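Local coordinates for protein peroxinectin A (Dictyostelium discoideum, PDB 6ERC) that uses hydrogen peroxide to oxidise phenolic donors, as well as iodide and thiocyanate, at a heme as a secreted glycoprotein of the peroxidase family, at residues Asn387-Arg400 / Val430-Glu442. Sequence-based numbering, arbitrary orientation.
Sequences NRDHGIPPYNSLRR and VDDIDSYVGGLAE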
loop_
_atom_site.group_PDB
_atom_site.type_symbol
_atom_site.label_atom_id
_atom_site.label_comp_id
_atom_site.label_asym_id
_atom_site.label_seq_id
_atom_site.Cartn_x
_atom_site.Cartn_y
_atom_site.Cartn_z
ATOM N N ASN A 387 2.988 7.935 12.380
ATOM C CA ASN A 387 2.072 9.056 12.558
ATOM C C ASN A 387 2.676 10.112 13.474
ATOM O O ASN A 387 2.588 11.314 13.194
ATOM C CB ASN A 387 0.737 8.562 13.118
ATOM C CG ASN A 387 -0.061 7.762 12.108
ATOM O OD1 ASN A 387 -0.852 8.316 11.347
ATOM N ND2 ASN A 387 0.136 6.450 12.105
ATOM N N ARG A 388 3.295 9.681 14.576
ATOM C CA ARG A 388 3.940 10.621 15.485
ATOM C C ARG A 388 5.224 11.177 14.888
ATOM O O ARG A 388 5.612 12.311 15.198
ATOM C CB ARG A 388 4.215 9.933 16.822
ATOM C CG ARG A 388 2.949 9.508 17.546
ATOM C CD ARG A 388 3.238 8.581 18.707
ATOM N NE ARG A 388 2.015 8.197 19.404
ATOM C CZ ARG A 388 1.983 7.502 20.536
ATOM N NH1 ARG A 388 3.113 7.110 21.110
ATOM N NH2 ARG A 388 0.819 7.201 21.098
ATOM N N ASP A 389 5.890 10.398 14.034
ATOM C CA ASP A 389 7.043 10.902 13.293
ATOM C C ASP A 389 6.630 12.019 12.342
ATOM O O ASP A 389 7.291 13.060 12.262
ATOM C CB ASP A 389 7.702 9.749 12.533
ATOM C CG ASP A 389 8.875 10.195 11.677
ATOM O OD1 ASP A 389 9.219 11.395 11.688
ATOM O OD2 ASP A 389 9.461 9.332 10.990
ATOM N N HIS A 390 5.529 11.821 11.616
ATOM C CA HIS A 390 5.066 12.802 10.643
ATOM C C HIS A 390 4.293 13.949 11.273
ATOM O O HIS A 390 3.998 14.927 10.579
ATOM C CB HIS A 390 4.179 12.131 9.589
ATOM C CG HIS A 390 4.898 11.141 8.725
ATOM N ND1 HIS A 390 4.393 10.699 7.521
ATOM C CD2 HIS A 390 6.081 10.502 8.894
ATOM C CE1 HIS A 390 5.235 9.835 6.984
ATOM N NE2 HIS A 390 6.267 9.697 7.797
ATOM N N GLY A 391 3.947 13.852 12.552
ATOM C CA GLY A 391 3.201 14.909 13.204
ATOM C C GLY A 391 1.739 14.938 12.824
ATOM O O GLY A 391 1.160 16.022 12.676
ATOM N N ILE A 392 1.123 13.773 12.650
ATOM C CA ILE A 392 -0.310 13.733 12.338
ATOM C C ILE A 392 -1.086 14.316 13.514
ATOM O O ILE A 392 -0.862 13.902 14.670
ATOM C CB ILE A 392 -0.761 12.288 12.040
ATOM C CG1 ILE A 392 -0.047 11.745 10.793
ATOM C CG2 ILE A 392 -2.284 12.208 11.870
ATOM C CD1 ILE A 392 -0.404 12.453 9.489
ATOM N N PRO A 393 -1.988 15.270 13.299
ATOM C CA PRO A 393 -2.724 15.862 14.423
ATOM C C PRO A 393 -3.529 14.818 15.172
ATOM O O PRO A 393 -3.741 13.703 14.670
ATOM C CB PRO A 393 -3.645 16.886 13.742
ATOM C CG PRO A 393 -2.971 17.213 12.479
ATOM C CD PRO A 393 -2.302 15.948 12.031
ATOM N N PRO A 394 -3.992 15.137 16.380
ATOM C CA PRO A 394 -4.880 14.218 17.100
ATOM C C PRO A 394 -6.199 14.005 16.371
ATOM O O PRO A 394 -6.601 14.780 15.501
ATOM C CB PRO A 394 -5.096 14.917 18.446
ATOM C CG PRO A 394 -3.913 15.796 18.607
ATOM C CD PRO A 394 -3.550 16.254 17.233
ATOM N N TYR A 395 -6.885 12.930 16.766
ATOM C CA TYR A 395 -8.130 12.524 16.121
ATOM C C TYR A 395 -9.092 13.699 15.963
ATOM O O TYR A 395 -9.536 14.011 14.853
ATOM C CB TYR A 395 -8.767 11.392 16.934
ATOM C CG TYR A 395 -10.126 10.936 16.450
ATOM C CD1 TYR A 395 -10.284 10.353 15.197
ATOM C CD2 TYR A 395 -11.247 11.062 17.261
ATOM C CE1 TYR A 395 -11.525 9.926 14.762
ATOM C CE2 TYR A 395 -12.489 10.638 16.835
ATOM C CZ TYR A 395 -12.625 10.070 15.588
ATOM O OH TYR A 395 -13.866 9.650 15.165
ATOM N N ASN A 396 -9.427 14.369 17.069
ATOM C CA ASN A 396 -10.400 15.455 16.995
ATOM C C ASN A 396 -9.850 16.664 16.247
ATOM O O ASN A 396 -10.617 17.394 15.609
ATOM C CB ASN A 396 -10.855 15.864 18.398
ATOM C CG ASN A 396 -12.270 15.399 18.716
ATOM O OD1 ASN A 396 -13.048 15.070 17.820
ATOM N ND2 ASN A 396 -12.614 15.385 20.000
ATOM N N SER A 397 -8.537 16.902 16.313
ATOM C CA SER A 397 -7.957 18.002 15.550
ATOM C C SER A 397 -8.044 17.735 14.052
ATOM O O SER A 397 -8.353 18.640 13.269
ATOM C CB SER A 397 -6.504 18.225 15.965
ATOM O OG SER A 397 -5.934 19.305 15.243
ATOM N N LEU A 398 -7.776 16.497 13.634
ATOM C CA LEU A 398 -7.869 16.155 12.219
ATOM C C LEU A 398 -9.286 16.365 11.701
ATOM O O LEU A 398 -9.488 16.970 10.641
ATOM C CB LEU A 398 -7.424 14.707 12.004
ATOM C CG LEU A 398 -7.501 14.172 10.572
ATOM C CD1 LEU A 398 -6.629 14.997 9.641
ATOM C CD2 LEU A 398 -7.091 12.712 10.535
ATOM N N ARG A 399 -10.284 15.871 12.437
ATOM C CA ARG A 399 -11.672 16.029 12.013
ATOM C C ARG A 399 -12.016 17.497 11.796
ATOM O O ARG A 399 -12.604 17.865 10.770
ATOM C CB ARG A 399 -12.608 15.399 13.046
ATOM C CG ARG A 399 -12.598 13.879 13.045
ATOM C CD ARG A 399 -13.545 13.298 14.086
ATOM N NE ARG A 399 -14.939 13.667 13.843
ATOM C CZ ARG A 399 -15.756 13.032 13.007
ATOM N NH1 ARG A 399 -15.330 11.985 12.310
ATOM N NH2 ARG A 399 -17.006 13.448 12.861
ATOM N N ARG A 400 -11.654 18.355 12.754
ATOM C CA ARG A 400 -11.911 19.785 12.607
ATOM C C ARG A 400 -11.303 20.314 11.313
ATOM O O ARG A 400 -11.961 21.029 10.548
ATOM C CB ARG A 400 -11.354 20.553 13.809
ATOM C CG ARG A 400 -12.086 20.317 15.130
ATOM C CD ARG A 400 -11.607 21.300 16.211
ATOM N NE ARG A 400 -12.154 21.007 17.539
ATOM C CZ ARG A 400 -11.529 20.312 18.490
ATOM N NH1 ARG A 400 -10.311 19.819 18.283
ATOM N NH2 ARG A 400 -12.126 20.108 19.658
ATOM N N VAL A 430 -10.620 12.189 24.679
ATOM C CA VAL A 430 -10.846 11.936 23.259
ATOM C C VAL A 430 -9.911 12.792 22.418
ATOM O O VAL A 430 -9.422 12.357 21.369
ATOM C CB VAL A 430 -12.322 12.179 22.886
ATOM C CG1 VAL A 430 -13.228 11.190 23.603
ATOM C CG2 VAL A 430 -12.737 13.618 23.182
ATOM N N ASP A 431 -9.636 14.017 22.868
ATOM C CA ASP A 431 -8.726 14.901 22.152
ATOM C C ASP A 431 -7.270 14.461 22.252
ATOM O O ASP A 431 -6.399 15.142 21.699
ATOM C CB ASP A 431 -8.878 16.329 22.676
ATOM C CG ASP A 431 -10.233 16.930 22.343
ATOM O OD1 ASP A 431 -10.540 17.078 21.141
ATOM O OD2 ASP A 431 -10.995 17.247 23.282
ATOM N N ASP A 432 -6.983 13.360 22.949
ATOM C CA ASP A 432 -5.652 12.768 22.977
ATOM C C ASP A 432 -5.531 11.557 22.065
ATOM O O ASP A 432 -4.431 11.012 21.926
ATOM C CB ASP A 432 -5.283 12.355 24.407
ATOM C CG ASP A 432 -5.368 13.501 25.389
ATOM O OD1 ASP A 432 -5.154 14.660 24.975
ATOM O OD2 ASP A 432 -5.645 13.241 26.579
ATOM N N ILE A 433 -6.628 11.120 21.447
ATOM C CA ILE A 433 -6.600 9.919 20.622
ATOM C C ILE A 433 -5.760 10.168 19.378
ATOM O O ILE A 433 -5.865 11.219 18.733
ATOM C CB ILE A 433 -8.031 9.493 20.247
ATOM C CG1 ILE A 433 -8.863 9.238 21.510
ATOM C CG2 ILE A 433 -8.001 8.241 19.392
ATOM C CD1 ILE A 433 -10.339 9.006 21.244
ATOM N N ASP A 434 -4.914 9.199 19.036
ATOM C CA ASP A 434 -4.190 9.244 17.772
ATOM C C ASP A 434 -5.164 9.092 16.608
ATOM O O ASP A 434 -6.037 8.219 16.629
ATOM C CB ASP A 434 -3.136 8.137 17.721
ATOM C CG ASP A 434 -1.855 8.512 18.438
ATOM O OD1 ASP A 434 -1.248 9.536 18.064
ATOM O OD2 ASP A 434 -1.455 7.786 19.372
ATOM N N SER A 435 -5.012 9.939 15.586
ATOM C CA SER A 435 -5.912 9.881 14.436
ATOM C C SER A 435 -6.011 8.468 13.876
ATOM O O SER A 435 -7.090 8.031 13.460
ATOM C CB SER A 435 -5.441 10.850 13.351
ATOM O OG SER A 435 -5.736 12.189 13.702
ATOM N N TYR A 436 -4.897 7.734 13.866
ATOM C CA TYR A 436 -4.897 6.391 13.296
ATOM C C TYR A 436 -5.838 5.463 14.057
ATOM O O TYR A 436 -6.644 4.747 13.451
ATOM C CB TYR A 436 -3.474 5.834 13.285
ATOM C CG TYR A 436 -3.367 4.440 12.710
ATOM C CD1 TYR A 436 -3.822 4.157 11.428
ATOM C CD2 TYR A 436 -2.797 3.409 13.445
ATOM C CE1 TYR A 436 -3.722 2.883 10.898
ATOM C CE2 TYR A 436 -2.691 2.134 12.923
ATOM C CZ TYR A 436 -3.153 1.877 11.651
ATOM O OH TYR A 436 -3.047 0.608 11.134
ATOM N N VAL A 437 -5.758 5.461 15.392
ATOM C CA VAL A 437 -6.606 4.558 16.164
ATOM C C VAL A 437 -8.043 5.059 16.164
ATOM O O VAL A 437 -8.989 4.260 16.185
ATOM C CB VAL A 437 -6.073 4.377 17.605
ATOM C CG1 VAL A 437 -4.551 4.203 17.623
ATOM C CG2 VAL A 437 -6.493 5.524 18.508
ATOM N N GLY A 438 -8.238 6.376 16.137
ATOM C CA GLY A 438 -9.589 6.912 16.143
ATOM C C GLY A 438 -10.353 6.555 14.883
ATOM O O GLY A 438 -11.479 6.053 14.946
ATOM N N GLY A 439 -9.749 6.806 13.719
ATOM C CA GLY A 439 -10.409 6.476 12.467
ATOM C C GLY A 439 -10.736 5.001 12.356
ATOM O O GLY A 439 -11.785 4.624 11.831
ATOM N N LEU A 440 -9.840 4.145 12.848
ATOM C CA LEU A 440 -10.110 2.712 12.846
ATOM C C LEU A 440 -11.291 2.364 13.741
ATOM O O LEU A 440 -12.068 1.455 13.425
ATOM C CB LEU A 440 -8.864 1.950 13.291
ATOM C CG LEU A 440 -7.773 1.853 12.229
ATOM C CD1 LEU A 440 -6.485 1.308 12.815
ATOM C CD2 LEU A 440 -8.239 0.981 11.077
ATOM N N ALA A 441 -11.442 3.072 14.863
ATOM C CA ALA A 441 -12.485 2.743 15.827
ATOM C C ALA A 441 -13.872 3.162 15.356
ATOM O O ALA A 441 -14.869 2.696 15.919
ATOM C CB ALA A 441 -12.177 3.400 17.173
ATOM N N GLU A 442 -13.957 4.021 14.345
ATOM C CA GLU A 442 -15.240 4.521 13.879
ATOM C C GLU A 442 -16.077 3.401 13.270
ATOM O O GLU A 442 -15.564 2.373 12.816
ATOM C CB GLU A 442 -15.042 5.628 12.843
ATOM C CG GLU A 442 -14.401 6.888 13.397
ATOM C CD GLU A 442 -14.181 7.951 12.340
ATOM O OE1 GLU A 442 -14.437 7.675 11.148
ATOM O OE2 GLU A 442 -13.752 9.066 12.707
HETATM O O HOH W 1 -2.602 9.197 13.800
HETATM O O HOH W 2 -2.545 11.534 15.382
HETATM O O HOH W 3 -7.870 13.300 19.418
#
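Tyr395 lies with its ring between Gly438 CA on one face, a CH-pi contact 4.0 Å from the ring centroid, and Arg399 CD on the other; a CB on Gly438 would clash with the ring. With CG anti to the backbone N (chi1 175°), the ring runs along helix 435-441 to Glu442, where Tyr395 OH donates to the anti lone pair of Glu442 OE2 at 2.5 Å. Glu442 OE2 also forms a salt bridge with Arg399 NH1, whose hydrogen bond is weak, and a hydrogen bond with Thr453 OG1. A leucine in place of Tyr395 would probably leave Glu442 OE2 without its hydroxyl partner. Tyr395 N donates nearly straight to Ile433 O at 2.8 Å. Ser435 OG donates a hydrogen bond to Pro393 O, 2.7 Å away, from above the carbonyl plane. Arg388 NH2 forms a salt bridge with the syn lone pair of Asp434 OD2, 2.9 Å away and close to the guanidinium plane; Arg388 NH1 bonds Gln46 O. Asn396 ND2 hydrogen-bonds Asp431 OD1 from above the carboxylate plane, while Asn396 OD1 accepts from Val407 N. This buried packing of the animal heme peroxidase fold, outside the heme and metal sites, joins helices 395-400 and 435-441 at 75°, flanked by helices 294-300, 48-56 and 410-413.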